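Local coordinates for protein ferulic acid decarboxylase 1 (Candida dubliniensis, PDB 4ZAD) that decarboxylates alpha,beta-unsaturated aromatic acids with a prenylated flavin cofactor, probably including ferulic, coumaric and cinnamic acid, to give vinyl products, at residues C257-L262 / V271-L276. Residues are numbered along the deposited sequence; the frame is centred on the assembly and turned at random.
Sequences CETNDL and VFEGYL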
ATOM      1  N   CYS A 257     -14.711   1.432  44.677  1.00 29.83           N
ATOM      2  CA  CYS A 257     -15.859   2.264  44.278  1.00 30.95           C
ATOM      3  C   CYS A 257     -16.697   2.751  45.481  1.00 31.82           C
ATOM      4  O   CYS A 257     -16.615   2.186  46.570  1.00 32.15           O
ATOM      5  CB  CYS A 257     -16.746   1.506  43.293  1.00 30.48           C
ATOM      6  SG  CYS A 257     -15.999   1.302  41.683  1.00 31.00           S
ATOM      7  N   GLU A 258     -17.521   3.782  45.273  1.00 33.01           N
ATOM      8  CA  GLU A 258     -18.540   4.145  46.265  1.00 33.36           C
ATOM      9  C   GLU A 258     -19.699   3.180  46.421  1.00 33.89           C
ATOM     10  O   GLU A 258     -20.151   2.979  47.543  1.00 35.06           O
ATOM     11  CB  GLU A 258     -19.123   5.508  45.999  1.00 33.51           C
ATOM     12  CG  GLU A 258     -18.144   6.643  46.173  1.00 35.05           C
ATOM     13  CD  GLU A 258     -17.412   6.693  47.529  1.00 36.55           C
ATOM     14  OE1 GLU A 258     -18.051   6.620  48.625  1.00 36.95           O
ATOM     15  OE2 GLU A 258     -16.179   6.854  47.469  1.00 35.52           O
ATOM     16  N   THR A 259     -20.193   2.590  45.337  1.00 34.28           N
ATOM     17  CA  THR A 259     -21.455   1.806  45.380  1.00 33.97           C
ATOM     18  C   THR A 259     -21.350   0.349  44.940  1.00 34.07           C
ATOM     19  O   THR A 259     -22.380  -0.333  44.870  1.00 33.67           O
ATOM     20  CB  THR A 259     -22.535   2.425  44.450  1.00 34.60           C
ATOM     21  OG1 THR A 259     -22.123   2.262  43.080  1.00 33.31           O
ATOM     22  CG2 THR A 259     -22.786   3.914  44.780  1.00 32.82           C
ATOM     23  N   ASN A 260     -20.149  -0.118  44.581  1.00 33.93           N
ATOM     24  CA  ASN A 260     -19.884  -1.554  44.551  1.00 33.86           C
ATOM     25  C   ASN A 260     -18.500  -1.797  45.110  1.00 34.34           C
ATOM     26  O   ASN A 260     -17.876  -0.835  45.538  1.00 35.26           O
ATOM     27  CB  ASN A 260     -20.124  -2.193  43.170  1.00 33.83           C
ATOM     28  CG  ASN A 260     -19.323  -1.550  42.051  1.00 34.32           C
ATOM     29  OD1 ASN A 260     -18.088  -1.708  41.977  1.00 33.47           O
ATOM     30  ND2 ASN A 260     -20.032  -0.851  41.136  1.00 29.45           N
ATOM     31  N   ASP A 261     -18.061  -3.065  45.170  1.00 34.60           N
ATOM     32  CA  ASP A 261     -16.747  -3.443  45.720  1.00 34.90           C
ATOM     33  C   ASP A 261     -15.688  -3.624  44.621  1.00 34.18           C
ATOM     34  O   ASP A 261     -14.651  -4.233  44.852  1.00 33.79           O
ATOM     35  CB  ASP A 261     -16.819  -4.754  46.540  1.00 35.65           C
ATOM     36  CG  ASP A 261     -17.766  -4.677  47.773  1.00 38.33           C
ATOM     37  OD1 ASP A 261     -17.999  -3.585  48.340  1.00 39.35           O
ATOM     38  OD2 ASP A 261     -18.270  -5.763  48.176  1.00 42.24           O
ATOM     39  N   LEU A 262     -15.937  -3.113  43.421  1.00 33.63           N
ATOM     40  CA  LEU A 262     -14.883  -3.090  42.413  1.00 33.09           C
ATOM     41  C   LEU A 262     -13.821  -2.044  42.805  1.00 32.76           C
ATOM     42  O   LEU A 262     -14.111  -1.032  43.460  1.00 32.36           O
ATOM     43  CB  LEU A 262     -15.434  -2.798  41.013  1.00 33.16           C
ATOM     44  CG  LEU A 262     -16.496  -3.735  40.392  1.00 32.88           C
ATOM     45  CD1 LEU A 262     -17.174  -3.142  39.098  1.00 32.54           C
ATOM     46  CD2 LEU A 262     -15.917  -5.077  40.100  1.00 30.21           C
ATOM     47  N   VAL A 271     -15.011   8.312  37.055  1.00 29.40           N
ATOM     48  CA  VAL A 271     -15.419   6.926  37.210  1.00 28.68           C
ATOM     49  C   VAL A 271     -16.929   6.867  37.241  1.00 28.14           C
ATOM     50  O   VAL A 271     -17.565   7.650  37.911  1.00 28.89           O
ATOM     51  CB  VAL A 271     -14.832   6.258  38.498  1.00 28.85           C
ATOM     52  CG1 VAL A 271     -15.373   4.832  38.659  1.00 26.77           C
ATOM     53  CG2 VAL A 271     -13.302   6.233  38.445  1.00 27.28           C
ATOM     54  N   PHE A 272     -17.490   5.950  36.470  1.00 27.70           N
ATOM     55  CA  PHE A 272     -18.919   5.739  36.374  1.00 27.21           C
ATOM     56  C   PHE A 272     -19.124   4.364  37.017  1.00 27.37           C
ATOM     57  O   PHE A 272     -18.381   3.443  36.716  1.00 26.63           O
ATOM     58  CB  PHE A 272     -19.332   5.644  34.905  1.00 27.26           C
ATOM     59  CG  PHE A 272     -19.478   6.967  34.176  1.00 27.81           C
ATOM     60  CD1 PHE A 272     -18.861   8.135  34.600  1.00 29.65           C
ATOM     61  CD2 PHE A 272     -20.207   7.021  33.012  1.00 29.31           C
ATOM     62  CE1 PHE A 272     -19.011   9.335  33.899  1.00 28.65           C
ATOM     63  CE2 PHE A 272     -20.348   8.243  32.296  1.00 30.08           C
ATOM     64  CZ  PHE A 272     -19.749   9.380  32.753  1.00 28.71           C
ATOM     65  N   GLU A 273     -20.112   4.221  37.895  1.00 27.26           N
ATOM     66  CA  GLU A 273     -20.377   2.947  38.575  1.00 27.15           C
ATOM     67  C   GLU A 273     -21.780   2.507  38.320  1.00 26.74           C
ATOM     68  O   GLU A 273     -22.673   3.335  38.385  1.00 26.46           O
ATOM     69  CB  GLU A 273     -20.231   3.107  40.095  1.00 26.97           C
ATOM     70  CG  GLU A 273     -18.897   3.719  40.537  1.00 27.92           C
ATOM     71  CD  GLU A 273     -18.839   3.913  42.028  1.00 30.81           C
ATOM     72  OE1 GLU A 273     -19.777   3.476  42.730  1.00 32.56           O
ATOM     73  OE2 GLU A 273     -17.845   4.480  42.514  1.00 33.01           O
ATOM     74  N   GLY A 274     -22.009   1.215  38.085  1.00 26.43           N
ATOM     75  CA  GLY A 274     -23.400   0.742  37.979  1.00 26.44           C
ATOM     76  C   GLY A 274     -23.637  -0.754  37.863  1.00 26.19           C
ATOM     77  O   GLY A 274     -22.959  -1.524  38.485  1.00 26.27           O
ATOM     78  N   TYR A 275     -24.632  -1.145  37.078  1.00 26.57           N
ATOM     79  CA  TYR A 275     -24.939  -2.545  36.814  1.00 27.12           C
ATOM     80  C   TYR A 275     -25.070  -2.758  35.324  1.00 26.74           C
ATOM     81  O   TYR A 275     -25.905  -2.107  34.663  1.00 26.43           O
ATOM     82  CB  TYR A 275     -26.262  -2.960  37.481  1.00 27.15           C
ATOM     83  CG  TYR A 275     -26.186  -3.100  38.979  1.00 29.87           C
ATOM     84  CD1 TYR A 275     -25.365  -4.070  39.582  1.00 32.39           C
ATOM     85  CD2 TYR A 275     -26.922  -2.257  39.812  1.00 32.12           C
ATOM     86  CE1 TYR A 275     -25.290  -4.184  40.987  1.00 33.26           C
ATOM     87  CE2 TYR A 275     -26.849  -2.365  41.198  1.00 32.25           C
ATOM     88  CZ  TYR A 275     -26.045  -3.324  41.773  1.00 34.34           C
ATOM     89  OH  TYR A 275     -26.011  -3.421  43.146  1.00 40.05           O
ATOM     90  N   LEU A 276     -24.259  -3.665  34.791  1.00 26.35           N
ATOM     91  CA  LEU A 276     -24.455  -4.140  33.411  1.00 26.25           C
ATOM     92  C   LEU A 276     -25.641  -5.094  33.447  1.00 27.13           C
ATOM     93  O   LEU A 276     -25.658  -6.061  34.229  1.00 26.04           O
ATOM     94  CB  LEU A 276     -23.204  -4.848  32.835  1.00 25.65           C
ATOM     95  CG  LEU A 276     -23.466  -5.660  31.554  1.00 25.17           C
ATOM     96  CD1 LEU A 276     -24.086  -4.755  30.432  1.00 23.25           C
ATOM     97  CD2 LEU A 276     -22.265  -6.426  31.039  1.00 20.56           C
TER
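Glu273 reaches from strand 270-277 into the turn that joins strands 253-256 and 263-265, where Cys257, Glu258 and Thr259 close round its carboxylate. At the base of the side chain, CB of Glu273 lies against Thr259 OG1, 3.6 Å away, and more loosely against Asn260 ND2. One atom further, CG leans on Cys257, with SG at 3.9 Å. With CD anti to CA (chi2 177°), the side chain stays extended and brings Glu273 CD within 3.4 Å of Cys257 CB. There the carboxylate forks. OE2 accepts from the backbone N of Glu258 at 2.9 Å, while OE1 takes two donors, Thr259 N at 2.8 Å and Thr259 OG1 at 2.7 Å. Both backbone N-H groups come in on the syn side and somewhat out of the carboxylate plane, whereas the hydroxyl arrives almost along the C-O axis of OE1. A chi1 of 68° places Thr259 OG1 near its own backbone N, and both donors can address the same oxygen of Glu273. The turn is also braced from within: Asn260 OD1 accepts a hydrogen bond from Leu262 N, forming an Asx turn. Glu258 directs its own carboxylate elsewhere, into a salt bridge with Lys129. Two successive N-H groups and a hydroxyl thus grip the buried end of Glu273, an arrangement likely to stabilise its anionic form and one that ties the turn to the antiparallel sheet of the Rift-related domain.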